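Mitomycin biosynthesis 6-O-methyltransferase (Streptomyces lavendulae, PDB 3GWZ) transfers the methyl group of S-adenosyl-L-methionine to the 6-hydroxyl of 6-demethylmitomycins A and B, forming the methoxyquinone of mitomycins A and B. Local coordinates at residues A204-I209 with S215-V220; E255-D260 with T264-A269; D270-K275 with T295-D300. One frame throughout, in Å; residues are numbered along the deposited sequence. Where two conformers were deposited one is given.

Contact 1. Residues A204-I209 with S215-V220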
ATOM      1  N   ALA A 204      19.637  32.057  12.975  1.00 17.94           N
ATOM      2  CA  ALA A 204      20.612  30.989  13.126  1.00 24.84           C
ATOM      3  C   ALA A 204      20.029  29.804  13.902  1.00 19.14           C
ATOM      4  O   ALA A 204      20.368  28.654  13.635  1.00 19.96           O
ATOM      5  CB  ALA A 204      21.873  31.510  13.805  1.00 28.00           C
ATOM      6  N   THR A 205      19.143  30.088  14.856  1.00 20.08           N
ATOM      7  CA  THR A 205      18.554  29.038  15.684  1.00 20.58           C
ATOM      8  C   THR A 205      17.044  29.163  15.769  1.00 21.15           C
ATOM      9  O   THR A 205      16.505  30.266  15.840  1.00 17.29           O
ATOM     10  CB  THR A 205      19.082  29.075  17.119  1.00 20.63           C
ATOM     11  OG1 THR A 205      18.869  30.383  17.660  1.00 20.53           O
ATOM     12  CG2 THR A 205      20.588  28.730  17.165  1.00 23.60           C
ATOM     13  N   ALA A 206      16.374  28.013  15.785  1.00 20.46           N
ATOM     14  CA  ALA A 206      14.918  27.947  15.917  1.00 17.69           C
ATOM     15  C   ALA A 206      14.530  26.897  16.962  1.00 17.65           C
ATOM     16  O   ALA A 206      15.208  25.877  17.125  1.00 16.24           O
ATOM     17  CB  ALA A 206      14.297  27.606  14.581  1.00 16.33           C
ATOM     18  N   VAL A 207      13.443  27.151  17.681  1.00 15.93           N
ATOM     19  CA  VAL A 207      12.942  26.181  18.639  1.00 15.61           C
ATOM     20  C   VAL A 207      11.454  25.933  18.383  1.00 15.64           C
ATOM     21  O   VAL A 207      10.666  26.880  18.343  1.00 13.77           O
ATOM     22  CB  VAL A 207      13.123  26.671  20.084  1.00 18.00           C
ATOM     23  CG1 VAL A 207      12.412  25.738  21.044  1.00 15.90           C
ATOM     24  CG2 VAL A 207      14.612  26.789  20.436  1.00 16.33           C
ATOM     25  N   ASP A 208      11.075  24.674  18.184  1.00 13.72           N
ATOM     26  CA  ASP A 208       9.657  24.349  18.014  1.00 17.08           C
ATOM     27  C   ASP A 208       9.092  23.778  19.299  1.00 18.20           C
ATOM     28  O   ASP A 208       9.445  22.668  19.721  1.00 17.01           O
ATOM     29  CB  ASP A 208       9.415  23.358  16.867  1.00 17.33           C
ATOM     30  CG  ASP A 208       7.942  23.306  16.451  1.00 21.43           C
ATOM     31  OD1 ASP A 208       7.124  24.016  17.072  1.00 20.79           O
ATOM     32  OD2 ASP A 208       7.598  22.574  15.499  1.00 19.69           O
ATOM     33  N   ILE A 209       8.195  24.545  19.902  1.00 16.68           N
ATOM     34  CA  ILE A 209       7.636  24.212  21.195  1.00 11.78           C
ATOM     35  C   ILE A 209       6.397  23.336  21.043  1.00 14.58           C
ATOM     36  O   ILE A 209       5.414  23.766  20.456  1.00 14.19           O
ATOM     37  CB  ILE A 209       7.242  25.490  21.938  1.00 14.52           C
ATOM     38  CG1 ILE A 209       8.434  26.451  22.011  1.00 13.95           C
ATOM     39  CG2 ILE A 209       6.712  25.156  23.333  1.00 12.65           C
ATOM     40  CD1 ILE A 209       8.025  27.894  22.208  1.00 18.54           C
ATOM     41  N   SER A 215       7.537  17.464  11.820  1.00 12.58           N
ATOM     42  CA  SER A 215       7.452  17.824  10.401  1.00 13.15           C
ATOM     43  C   SER A 215       7.628  19.329  10.144  1.00 16.17           C
ATOM     44  O   SER A 215       8.205  19.738   9.127  1.00 16.24           O
ATOM     45  CB  SER A 215       6.164  17.285   9.750  1.00 18.13           C
ATOM     46  OG  SER A 215       5.005  17.905  10.277  1.00 16.01           O
ATOM     47  N   LEU A 216       7.139  20.163  11.051  1.00 16.22           N
ATOM     48  CA  LEU A 216       7.332  21.597  10.885  1.00 13.70           C
ATOM     49  C   LEU A 216       8.820  21.948  10.935  1.00 19.41           C
ATOM     50  O   LEU A 216       9.333  22.647  10.058  1.00 16.86           O
ATOM     51  CB  LEU A 216       6.562  22.404  11.933  1.00 13.14           C
ATOM     52  CG  LEU A 216       6.793  23.921  11.845  1.00 17.08           C
ATOM     53  CD1 LEU A 216       6.378  24.443  10.476  1.00 18.10           C
ATOM     54  CD2 LEU A 216       6.051  24.671  12.957  1.00 13.00           C
HETATM   55  N   MSE A 217       9.516  21.469  11.964  1.00 15.09           N
HETATM   56  CA  MSE A 217      10.954  21.737  12.072  1.00 14.83           C
HETATM   57  C   MSE A 217      11.703  21.172  10.855  1.00 19.81           C
HETATM   58  O   MSE A 217      12.632  21.802  10.339  1.00 18.42           O
HETATM   59  CB  MSE A 217      11.531  21.176  13.379  1.00 12.77           C
HETATM   60  CG  MSE A 217      12.986  21.568  13.649  1.00 24.94           C
HETATM   61 SE   MSE A 217      13.140  23.453  14.099  0.68 38.53          SE
HETATM   62  CE  MSE A 217      13.198  24.210  12.312  1.00 28.86           C
ATOM     63  N   ALA A 218      11.293  19.991  10.395  1.00 17.52           N
ATOM     64  CA  ALA A 218      11.948  19.362   9.248  1.00 17.26           C
ATOM     65  C   ALA A 218      11.798  20.203   7.986  1.00 16.73           C
ATOM     66  O   ALA A 218      12.760  20.411   7.260  1.00 17.12           O
ATOM     67  CB  ALA A 218      11.422  17.926   9.022  1.00 12.37           C
ATOM     68  N   ALA A 219      10.592  20.700   7.736  1.00 16.58           N
ATOM     69  CA  ALA A 219      10.327  21.516   6.553  1.00 18.03           C
ATOM     70  C   ALA A 219      11.124  22.821   6.574  1.00 18.54           C
ATOM     71  O   ALA A 219      11.718  23.218   5.569  1.00 21.25           O
ATOM     72  CB  ALA A 219       8.845  21.810   6.441  1.00 14.96           C
ATOM     73  N   VAL A 220      11.126  23.485   7.723  1.00 14.13           N
ATOM     74  CA  VAL A 220      11.859  24.736   7.879  1.00 16.51           C
ATOM     75  C   VAL A 220      13.376  24.525   7.752  1.00 19.82           C
ATOM     76  O   VAL A 220      14.060  25.310   7.096  1.00 18.05           O
ATOM     77  CB  VAL A 220      11.498  25.452   9.208  1.00 19.86           C
ATOM     78  CG1 VAL A 220      12.355  26.697   9.407  1.00 17.61           C
ATOM     79  CG2 VAL A 220      10.031  25.833   9.211  1.00 16.61           C
TER
HETATM   80  O   HOH W   1       8.271  20.347  14.379  1.00 15.69           O

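Contact 2. Residues E255-D260 with T264-A269. With SAH (S-adenosyl-L-homocysteine), chain G.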
ATOM      1  N   GLU A 255      18.402  19.375  17.653  1.00 17.60           N
ATOM      2  CA  GLU A 255      18.458  18.762  18.964  1.00 15.52           C
ATOM      3  C   GLU A 255      17.042  18.377  19.397  1.00 16.68           C
ATOM      4  O   GLU A 255      16.099  19.133  19.178  1.00 18.01           O
ATOM      5  CB  GLU A 255      19.053  19.747  19.967  1.00 21.69           C
ATOM      6  CG  GLU A 255      18.874  19.326  21.417  1.00 31.13           C
ATOM      7  CD  GLU A 255      19.440  20.350  22.383  1.00 49.54           C
ATOM      8  OE1 GLU A 255      18.896  20.483  23.502  1.00 52.56           O
ATOM      9  OE2 GLU A 255      20.426  21.026  22.011  1.00 54.90           O
ATOM     10  N   ILE A 256      16.915  17.203  20.005  1.00 18.84           N
ATOM     11  CA  ILE A 256      15.657  16.745  20.592  1.00 17.70           C
ATOM     12  C   ILE A 256      15.653  16.993  22.100  1.00 21.56           C
ATOM     13  O   ILE A 256      16.528  16.518  22.818  1.00 21.86           O
ATOM     14  CB  ILE A 256      15.471  15.233  20.392  1.00 19.74           C
ATOM     15  CG1 ILE A 256      15.565  14.850  18.907  1.00 19.55           C
ATOM     16  CG2 ILE A 256      14.167  14.773  21.023  1.00 21.74           C
ATOM     17  CD1 ILE A 256      14.555  15.545  18.018  1.00 19.37           C
ATOM     18  N   LEU A 257      14.653  17.719  22.578  1.00 19.64           N
ATOM     19  CA  LEU A 257      14.544  18.061  23.990  1.00 16.15           C
ATOM     20  C   LEU A 257      13.255  17.513  24.586  1.00 18.95           C
ATOM     21  O   LEU A 257      12.190  18.113  24.433  1.00 18.29           O
ATOM     22  CB  LEU A 257      14.580  19.579  24.157  1.00 20.28           C
ATOM     23  CG  LEU A 257      14.409  20.097  25.586  1.00 30.58           C
ATOM     24  CD1 LEU A 257      15.436  19.451  26.520  1.00 25.71           C
ATOM     25  CD2 LEU A 257      14.519  21.622  25.610  1.00 24.91           C
ATOM     26  N   PRO A 258      13.342  16.353  25.246  1.00 19.16           N
ATOM     27  CA  PRO A 258      12.197  15.821  25.986  1.00 19.32           C
ATOM     28  C   PRO A 258      11.938  16.743  27.162  1.00 25.23           C
ATOM     29  O   PRO A 258      12.867  17.022  27.919  1.00 20.12           O
ATOM     30  CB  PRO A 258      12.698  14.461  26.483  1.00 23.98           C
ATOM     31  CG  PRO A 258      13.884  14.128  25.601  1.00 23.27           C
ATOM     32  CD  PRO A 258      14.503  15.446  25.278  1.00 21.15           C
ATOM     33  N   GLY A 259      10.712  17.226  27.316  1.00 19.64           N
ATOM     34  CA  GLY A 259      10.444  18.193  28.361  1.00 17.96           C
ATOM     35  C   GLY A 259       8.990  18.615  28.443  1.00 23.48           C
ATOM     36  O   GLY A 259       8.117  18.015  27.820  1.00 20.87           O
ATOM     37  N   ASP A 260       8.747  19.659  29.225  1.00 18.35           N
ATOM     38  CA  ASP A 260       7.405  20.119  29.540  1.00 16.83           C
ATOM     39  C   ASP A 260       7.409  21.624  29.363  1.00 18.87           C
ATOM     40  O   ASP A 260       8.116  22.335  30.093  1.00 19.69           O
ATOM     41  CB  ASP A 260       7.080  19.744  30.996  1.00 19.09           C
ATOM     42  CG  ASP A 260       5.735  20.273  31.464  1.00 23.35           C
ATOM     43  OD1 ASP A 260       5.104  21.077  30.741  1.00 19.10           O
ATOM     44  OD2 ASP A 260       5.313  19.885  32.574  1.00 24.75           O
ATOM     45  N   THR A 264       9.871  24.370  30.990  1.00 23.77           N
ATOM     46  CA  THR A 264      11.097  24.599  30.233  1.00 23.28           C
ATOM     47  C   THR A 264      10.868  25.169  28.839  1.00 28.95           C
ATOM     48  O   THR A 264      10.053  24.651  28.072  1.00 25.96           O
ATOM     49  CB  THR A 264      11.878  23.283  30.075  1.00 32.18           C
ATOM     50  OG1 THR A 264      12.102  22.703  31.365  1.00 30.89           O
ATOM     51  CG2 THR A 264      13.211  23.519  29.376  1.00 33.35           C
ATOM     52  N   ILE A 265      11.597  26.234  28.518  1.00 20.57           N
ATOM     53  CA  ILE A 265      11.727  26.710  27.144  1.00 20.10           C
ATOM     54  C   ILE A 265      13.193  27.059  26.934  1.00 23.20           C
ATOM     55  O   ILE A 265      13.727  27.891  27.659  1.00 25.50           O
ATOM     56  CB  ILE A 265      10.905  27.989  26.888  1.00 18.89           C
ATOM     57  CG1 ILE A 265       9.413  27.744  27.135  1.00 16.59           C
ATOM     58  CG2 ILE A 265      11.126  28.482  25.468  1.00 18.18           C
ATOM     59  CD1 ILE A 265       8.750  26.884  26.080  1.00 16.83           C
ATOM     60  N   PRO A 266      13.854  26.417  25.955  1.00 24.94           N
ATOM     61  CA  PRO A 266      15.275  26.700  25.709  1.00 23.13           C
ATOM     62  C   PRO A 266      15.523  28.189  25.523  1.00 21.81           C
ATOM     63  O   PRO A 266      14.826  28.855  24.753  1.00 24.23           O
ATOM     64  CB  PRO A 266      15.559  25.964  24.399  1.00 24.40           C
ATOM     65  CG  PRO A 266      14.569  24.846  24.385  1.00 24.98           C
ATOM     66  CD  PRO A 266      13.332  25.376  25.058  1.00 23.07           C
ATOM     67  N   ASP A 267      16.535  28.699  26.212  1.00 24.99           N
ATOM     68  CA  ASP A 267      16.800  30.123  26.233  1.00 22.21           C
ATOM     69  C   ASP A 267      17.610  30.616  25.025  1.00 24.30           C
ATOM     70  O   ASP A 267      18.498  29.923  24.521  1.00 24.77           O
ATOM     71  CB  ASP A 267      17.504  30.487  27.547  1.00 29.53           C
ATOM     72  CG  ASP A 267      17.872  31.948  27.626  1.00 41.06           C
ATOM     73  OD1 ASP A 267      16.954  32.791  27.735  1.00 44.86           O
ATOM     74  OD2 ASP A 267      19.084  32.254  27.584  1.00 46.86           O
ATOM     75  N   GLY A 268      17.280  31.818  24.560  1.00 29.32           N
ATOM     76  CA  GLY A 268      18.114  32.538  23.616  1.00 26.26           C
ATOM     77  C   GLY A 268      18.138  32.113  22.157  1.00 27.72           C
ATOM     78  O   GLY A 268      19.142  32.325  21.482  1.00 23.30           O
ATOM     79  N   ALA A 269      17.054  31.531  21.650  1.00 19.53           N
ATOM     80  CA  ALA A 269      16.986  31.234  20.217  1.00 23.42           C
ATOM     81  C   ALA A 269      16.513  32.455  19.431  1.00 17.96           C
ATOM     82  O   ALA A 269      15.878  33.345  19.987  1.00 19.03           O
ATOM     83  CB  ALA A 269      16.062  30.038  19.952  1.00 22.87           C
TER
HETATM   84  N   SAH G 352       3.015  21.294  16.914  1.00 12.43           N
HETATM   85  CA  SAH G 352       2.539  19.952  16.434  1.00 10.20           C
HETATM   86  CB  SAH G 352       1.638  19.211  17.442  1.00 11.62           C
HETATM   87  CG  SAH G 352       0.346  19.934  17.870  1.00 16.88           C
HETATM   88  SD  SAH G 352      -0.662  18.910  18.935  1.00  7.27           S
HETATM   89  C   SAH G 352       1.802  20.122  15.135  1.00 18.92           C
HETATM   90  O   SAH G 352       1.600  19.140  14.414  1.00 17.14           O
HETATM   91  OXT SAH G 352       1.403  21.236  14.769  1.00 16.00           O
HETATM   92  C5' SAH G 352      -0.178  19.558  20.523  1.00 12.17           C
HETATM   93  C4' SAH G 352       1.123  18.943  21.078  1.00 12.98           C
HETATM   94  O4' SAH G 352       1.457  19.432  22.398  1.00 12.80           O
HETATM   95  C3' SAH G 352       1.158  17.415  21.198  1.00 12.81           C
HETATM   96  O3' SAH G 352       2.139  16.898  20.285  1.00 13.26           O
HETATM   97  C2' SAH G 352       1.583  17.115  22.637  1.00 11.76           C
HETATM   98  O2' SAH G 352       2.562  16.074  22.747  1.00 12.62           O
HETATM   99  C1' SAH G 352       2.232  18.411  23.061  1.00 12.81           C
HETATM  100  N9  SAH G 352       2.179  18.689  24.514  1.00 13.86           N
HETATM  101  C8  SAH G 352       1.080  18.643  25.301  1.00 13.93           C
HETATM  102  N7  SAH G 352       1.394  18.994  26.575  1.00 14.01           N
HETATM  103  C5  SAH G 352       2.717  19.284  26.594  1.00 15.60           C
HETATM  104  C6  SAH G 352       3.690  19.735  27.608  1.00 17.12           C
HETATM  105  N6  SAH G 352       3.264  19.938  28.878  1.00 11.24           N
HETATM  106  N1  SAH G 352       4.982  19.918  27.224  1.00 13.76           N
HETATM  107  C2  SAH G 352       5.379  19.708  25.961  1.00 16.26           C
HETATM  108  N3  SAH G 352       4.544  19.301  24.981  1.00 15.46           N
HETATM  109  C4  SAH G 352       3.230  19.081  25.237  1.00 13.53           C
HETATM  110  O   HOH W   2      10.875  19.967  31.105  1.00 19.50           O

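Contact 3. Residues D270-K275 with T295-D300. With SAH (S-adenosyl-L-homocysteine), chain G.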
ATOM      1  N   ASP A 270      16.805  32.480  18.135  1.00 14.17           N
ATOM      2  CA  ASP A 270      16.353  33.558  17.257  1.00 19.06           C
ATOM      3  C   ASP A 270      14.851  33.500  16.961  1.00 19.63           C
ATOM      4  O   ASP A 270      14.172  34.529  16.899  1.00 17.16           O
ATOM      5  CB  ASP A 270      17.126  33.519  15.935  1.00 16.93           C
ATOM      6  CG  ASP A 270      18.602  33.853  16.109  1.00 26.15           C
ATOM      7  OD1 ASP A 270      18.925  34.646  17.019  1.00 24.80           O
ATOM      8  OD2 ASP A 270      19.429  33.328  15.333  1.00 29.60           O
ATOM      9  N   VAL A 271      14.328  32.302  16.748  1.00 19.58           N
ATOM     10  CA  VAL A 271      12.906  32.188  16.448  1.00 16.40           C
ATOM     11  C   VAL A 271      12.291  31.025  17.216  1.00 15.56           C
ATOM     12  O   VAL A 271      12.852  29.921  17.266  1.00 17.57           O
ATOM     13  CB  VAL A 271      12.647  32.074  14.922  1.00 21.50           C
ATOM     14  CG1 VAL A 271      13.365  30.855  14.345  1.00 22.63           C
ATOM     15  CG2 VAL A 271      11.145  32.019  14.621  1.00 20.51           C
ATOM     16  N   TYR A 272      11.153  31.292  17.852  1.00 17.92           N
ATOM     17  CA  TYR A 272      10.389  30.248  18.515  1.00 14.48           C
ATOM     18  C   TYR A 272       9.126  29.985  17.712  1.00 15.39           C
ATOM     19  O   TYR A 272       8.514  30.915  17.183  1.00 15.25           O
ATOM     20  CB  TYR A 272      10.035  30.671  19.943  1.00 14.52           C
ATOM     21  CG  TYR A 272      11.258  30.753  20.829  1.00 17.07           C
ATOM     22  CD1 TYR A 272      11.628  29.681  21.626  1.00 17.33           C
ATOM     23  CD2 TYR A 272      12.066  31.888  20.831  1.00 20.56           C
ATOM     24  CE1 TYR A 272      12.761  29.733  22.415  1.00 21.80           C
ATOM     25  CE2 TYR A 272      13.201  31.956  21.626  1.00 17.89           C
ATOM     26  CZ  TYR A 272      13.546  30.881  22.410  1.00 19.77           C
ATOM     27  OH  TYR A 272      14.674  30.939  23.204  1.00 20.75           O
ATOM     28  N   LEU A 273       8.745  28.718  17.604  1.00 15.26           N
ATOM     29  CA  LEU A 273       7.545  28.363  16.862  1.00 15.93           C
ATOM     30  C   LEU A 273       6.630  27.573  17.781  1.00 15.21           C
ATOM     31  O   LEU A 273       7.096  26.760  18.573  1.00 14.36           O
ATOM     32  CB  LEU A 273       7.889  27.536  15.624  1.00 14.44           C
ATOM     33  CG  LEU A 273       8.710  28.218  14.520  1.00 18.99           C
ATOM     34  CD1 LEU A 273      10.172  28.242  14.900  1.00 20.89           C
ATOM     35  CD2 LEU A 273       8.531  27.488  13.206  1.00 22.66           C
ATOM     36  N   ILE A 274       5.331  27.829  17.685  1.00 14.74           N
ATOM     37  CA  ILE A 274       4.347  27.113  18.499  1.00 13.71           C
ATOM     38  C   ILE A 274       3.063  26.959  17.675  1.00 13.73           C
ATOM     39  O   ILE A 274       2.307  27.901  17.495  1.00 14.76           O
ATOM     40  CB  ILE A 274       4.122  27.805  19.866  1.00 15.17           C
ATOM     41  CG1 ILE A 274       3.249  26.946  20.787  1.00 11.78           C
ATOM     42  CG2 ILE A 274       3.531  29.209  19.702  1.00 14.08           C
ATOM     43  CD1 ILE A 274       3.342  27.366  22.265  1.00 13.65           C
ATOM     44  N   LYS A 275       2.856  25.763  17.141  1.00 15.77           N
ATOM     45  CA  LYS A 275       1.805  25.533  16.154  1.00 12.78           C
ATOM     46  C   LYS A 275       0.786  24.550  16.702  1.00 13.24           C
ATOM     47  O   LYS A 275       1.157  23.448  17.104  1.00 12.47           O
ATOM     48  CB  LYS A 275       2.418  24.971  14.859  1.00 11.65           C
ATOM     49  CG  LYS A 275       1.400  24.584  13.796  1.00 14.75           C
ATOM     50  CD  LYS A 275       2.041  24.393  12.415  1.00 14.34           C
ATOM     51  CE  LYS A 275       2.732  23.035  12.264  1.00 14.87           C
ATOM     52  NZ  LYS A 275       1.770  21.889  12.195  1.00 15.42           N
ATOM     53  N   THR A 295      10.368  35.017  28.579  0.73 22.96           N
ATOM     54  CA  THR A 295      11.577  35.020  29.400  0.73 24.16           C
ATOM     55  C   THR A 295      12.786  34.503  28.625  0.73 30.11           C
ATOM     56  O   THR A 295      13.911  34.980  28.807  0.73 24.31           O
ATOM     57  CB  THR A 295      11.372  34.168  30.667  0.73 24.36           C
ATOM     58  OG1 THR A 295      10.385  34.790  31.501  0.73 27.02           O
ATOM     59  CG2 THR A 295      12.669  34.027  31.447  0.73 30.86           C
ATOM     60  N   ALA A 296      12.542  33.539  27.743  1.00 23.36           N
ATOM     61  CA  ALA A 296      13.611  32.882  27.000  1.00 21.70           C
ATOM     62  C   ALA A 296      14.046  33.700  25.787  1.00 24.87           C
ATOM     63  O   ALA A 296      15.087  33.431  25.188  1.00 25.95           O
ATOM     64  CB  ALA A 296      13.168  31.486  26.552  1.00 21.16           C
HETATM   65  N   MSE A 297      13.240  34.685  25.415  1.00 22.49           N
HETATM   66  CA  MSE A 297      13.485  35.422  24.183  1.00 23.16           C
HETATM   67  C   MSE A 297      14.534  36.522  24.340  1.00 32.17           C
HETATM   68  O   MSE A 297      14.600  37.196  25.369  1.00 30.01           O
HETATM   69  CB  MSE A 297      12.182  36.015  23.642  1.00 23.45           C
HETATM   70  CG  MSE A 297      11.226  34.957  23.094  1.00 22.50           C
HETATM   71 SE   MSE A 297       9.480  35.666  22.636  0.65 23.10          SE
HETATM   72  CE  MSE A 297      10.012  36.754  21.118  1.00 17.68           C
ATOM     73  N   LYS A 298      15.355  36.689  23.308  1.00 25.39           N
ATOM     74  CA  LYS A 298      16.244  37.838  23.222  1.00 32.17           C
ATOM     75  C   LYS A 298      15.457  39.011  22.657  1.00 34.50           C
ATOM     76  O   LYS A 298      14.445  38.817  21.982  1.00 31.79           O
ATOM     77  CB  LYS A 298      17.435  37.531  22.310  1.00 37.90           C
ATOM     78  CG  LYS A 298      18.282  36.366  22.775  1.00 33.82           C
ATOM     79  CD  LYS A 298      19.435  36.105  21.819  1.00 35.65           C
ATOM     80  CE  LYS A 298      18.943  35.871  20.403  1.00 31.57           C
ATOM     81  NZ  LYS A 298      20.014  35.308  19.535  1.00 32.35           N
ATOM     82  N   PRO A 299      15.917  40.237  22.926  1.00 32.58           N
ATOM     83  CA  PRO A 299      15.207  41.412  22.415  1.00 29.73           C
ATOM     84  C   PRO A 299      14.913  41.303  20.920  1.00 31.33           C
ATOM     85  O   PRO A 299      13.888  41.797  20.453  1.00 30.35           O
ATOM     86  CB  PRO A 299      16.193  42.552  22.682  1.00 37.27           C
ATOM     87  CG  PRO A 299      16.947  42.097  23.893  1.00 42.72           C
ATOM     88  CD  PRO A 299      17.075  40.601  23.764  1.00 40.18           C
ATOM     89  N   ASP A 300      15.808  40.655  20.183  1.00 29.57           N
ATOM     90  CA  ASP A 300      15.676  40.535  18.736  1.00 30.02           C
ATOM     91  C   ASP A 300      14.948  39.246  18.320  1.00 28.90           C
ATOM     92  O   ASP A 300      14.680  39.027  17.141  1.00 25.24           O
ATOM     93  CB  ASP A 300      17.055  40.609  18.066  1.00 35.21           C
ATOM     94  CG  ASP A 300      18.132  39.833  18.832  1.00 52.18           C
ATOM     95  OD1 ASP A 300      18.304  40.071  20.051  1.00 50.58           O
ATOM     96  OD2 ASP A 300      18.826  38.996  18.210  1.00 56.62           O
TER
HETATM   97  N   SAH G 352       3.015  21.294  16.914  1.00 12.43           N
HETATM   98  CA  SAH G 352       2.539  19.952  16.434  1.00 10.20           C
HETATM   99  CB  SAH G 352       1.638  19.211  17.442  1.00 11.62           C
HETATM  100  CG  SAH G 352       0.346  19.934  17.870  1.00 16.88           C
HETATM  101  SD  SAH G 352      -0.662  18.910  18.935  1.00  7.27           S
HETATM  102  C   SAH G 352       1.802  20.122  15.135  1.00 18.92           C
HETATM  103  O   SAH G 352       1.600  19.140  14.414  1.00 17.14           O
HETATM  104  OXT SAH G 352       1.403  21.236  14.769  1.00 16.00           O
HETATM  105  C5' SAH G 352      -0.178  19.558  20.523  1.00 12.17           C
HETATM  106  C4' SAH G 352       1.123  18.943  21.078  1.00 12.98           C
HETATM  107  O4' SAH G 352       1.457  19.432  22.398  1.00 12.80           O
HETATM  108  C3' SAH G 352       1.158  17.415  21.198  1.00 12.81           C
HETATM  109  O3' SAH G 352       2.139  16.898  20.285  1.00 13.26           O
HETATM  110  C2' SAH G 352       1.583  17.115  22.637  1.00 11.76           C
HETATM  111  O2' SAH G 352       2.562  16.074  22.747  1.00 12.62           O
HETATM  112  C1' SAH G 352       2.232  18.411  23.061  1.00 12.81           C
HETATM  113  N9  SAH G 352       2.179  18.689  24.514  1.00 13.86           N
HETATM  114  C8  SAH G 352       1.080  18.643  25.301  1.00 13.93           C
HETATM  115  N7  SAH G 352       1.394  18.994  26.575  1.00 14.01           N
HETATM  116  C5  SAH G 352       2.717  19.284  26.594  1.00 15.60           C
HETATM  117  C6  SAH G 352       3.690  19.735  27.608  1.00 17.12           C
HETATM  118  N6  SAH G 352       3.264  19.938  28.878  1.00 11.24           N
HETATM  119  N1  SAH G 352       4.982  19.918  27.224  1.00 13.76           N
HETATM  120  C2  SAH G 352       5.379  19.708  25.961  1.00 16.26           C
HETATM  121  N3  SAH G 352       4.544  19.301  24.981  1.00 15.46           N
HETATM  122  C4  SAH G 352       3.230  19.081  25.237  1.00 13.53           C

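Contact 1. Residues A204-I209 with S215-V220
Asp208 and Met217, a selenomethionine, face each other where strand 205-209 runs nearly antiparallel to helix 215-220. The short axes come within 9.2 Å at an angle of 160°. Asp208 CA and Met217 CA are 6.6 Å apart. Nearer the start of the strand, Ala206 CB packs against the terminal methyl CE of Met217 at 4.2 Å. Asp208 meets the first turn of the helix. Its CG lies anti to the backbone N (chi1 -165°), which brings OD2 up to the side of Leu216. Asp208 OD2 is 3.6 Å from Leu216 CD2, and the two side chains cross at about a right angle. No direct hydrogen bond joins the segments. One water does so instead. It donates to Asp208 OD2 at 2.6 Å and accepts from Met217 N at 2.9 Å. The water thus takes up an N-H of the first helical turn and passes a bond on to the carboxylate. Leu216 also touches Leu273 and Lys275 of the neighbouring strand. The arrangement is the first half of the beta-alpha-beta crossover from strand 205-209 through helix 215-223 to strand 228-233. Its connecting loop includes Gly210, which binds S-adenosyl-L-methionine, as expected of the glycine-rich loop of class I methyltransferases.

Contact 2. Residues E255-D260 with T264-A269
Leu257 points a methyl at the ring of Pro266. The methyl CD2 of Leu257 lies 3.4 Å from Pro266 CG, tighter than usual for two carbons. With chi1 at 177° the Leu257 side chain extends away from its own N, and CD2 reaches the proline ring. Leu257 CD2 also lies near the methyl of Thr264, with 4.4 Å to Thr264 CG2. Leu257 also packs on Thr230 and Leu232 of the adjoining strand. Strand 254-258 is an outermost strand of the Rossmann-like methyltransferase sheet, and the chain bends back over it after Asp260. The bend is closed by Thr264 N, which donates to Asp260 O at 2.8 Å. The donor sits almost in line with the carbonyl bond (C=O...N 162°). Thr264 places OG1 beside its own backbone N and CG2 on the leucine side. A water joins Thr264 OG1, at 3.0 Å, to Asp260 N, which donates to it. The Asp260 carboxylate serves the ligand. Asp260 OD1 accepts a nearly straight bond from N6 of S-adenosyl-L-homocysteine at 2.9 Å (N-H...O 170°). Phe262 N donates to the same oxygen, an Asx turn that helps fix the rotation of the carboxylate. The backbone N of Phe261 also hydrogen-bonds the ligand.

Contact 3. Residues D270-K275 with T295-D300
Tyr272 packs against Ala296 and Met297, where helix 283-296 ends and the chain turns toward the next strand. This is the tight, buried part of the contact. The ring carbon CE2 of Tyr272 is 3.9 Å from CG of Met297, a selenomethionine, and the two side chains pass alongside, running opposite ways. The approach to the ring is oblique. Tyr272 has its CG beside the backbone N (chi1 -68°), and the ring leans out from the strand to the helix end. Tyr272 OH comes 3.7 Å from Ala296 CB. The hydroxyl is held by two polar groups of the preceding loop, Pro266 O and Ala269 N, so its buried polar end is satisfied. Val207 and Ile209 of the neighbouring strand also touch the tyrosine, as does Leu303 of strand 302-308, which borders 271-275 on its other side.

The other side is more open and polar. Lys298 NZ forms a salt bridge with Asp270 OD1 at 2.8 Å, and the nitrogen lies nearly in line with the C-O bond. The lysine chain bends at chi3 (-56°) to reach it. Asp270 OD2 accepts from Ala204 N, so each carboxylate oxygen has a partner. Asp300 OD2 is 4.5 Å from Asp270 OD1. These like charges probably repel mildly, and the lysine would offset this.

At the far end of strand 271-275, Lys275 NZ donates to OXT of S-adenosyl-L-homocysteine at 2.7 Å, and Lys275 O accepts from the ligand N at 2.9 Å. Ser187 and Glu190 also bind NZ. The chemistry therefore divides along the strand: the packed, hydrogen-bonded tyrosine and a partly exposed salt bridge join it to the helix end, while its last residue grips both the amino and carboxylate groups of the ligand.

The three contacts follow one another along the chain without overlap, and their centres lie 11 to 12 Å apart. All belong to the methyltransferase domain and reach the same seven-stranded mixed sheet. Strands 205-209 and 271-275 are neighbours in it, which brings contacts 1 and 3 side by side. Strand 254-258 of contact 2 lies at one edge, but the loop after it returns over strand 205-209. Val207 and Ile209 pack on that loop. Gly268 N, 2.8 Å from Ala296 O, probably hydrogen-bonds the loop to contact 3. Contacts 2 and 3 both touch S-adenosyl-L-homocysteine, one at the adenine and one at the amino acid end, so the C-terminal ends of these strands line the cofactor site, as usual in this fold.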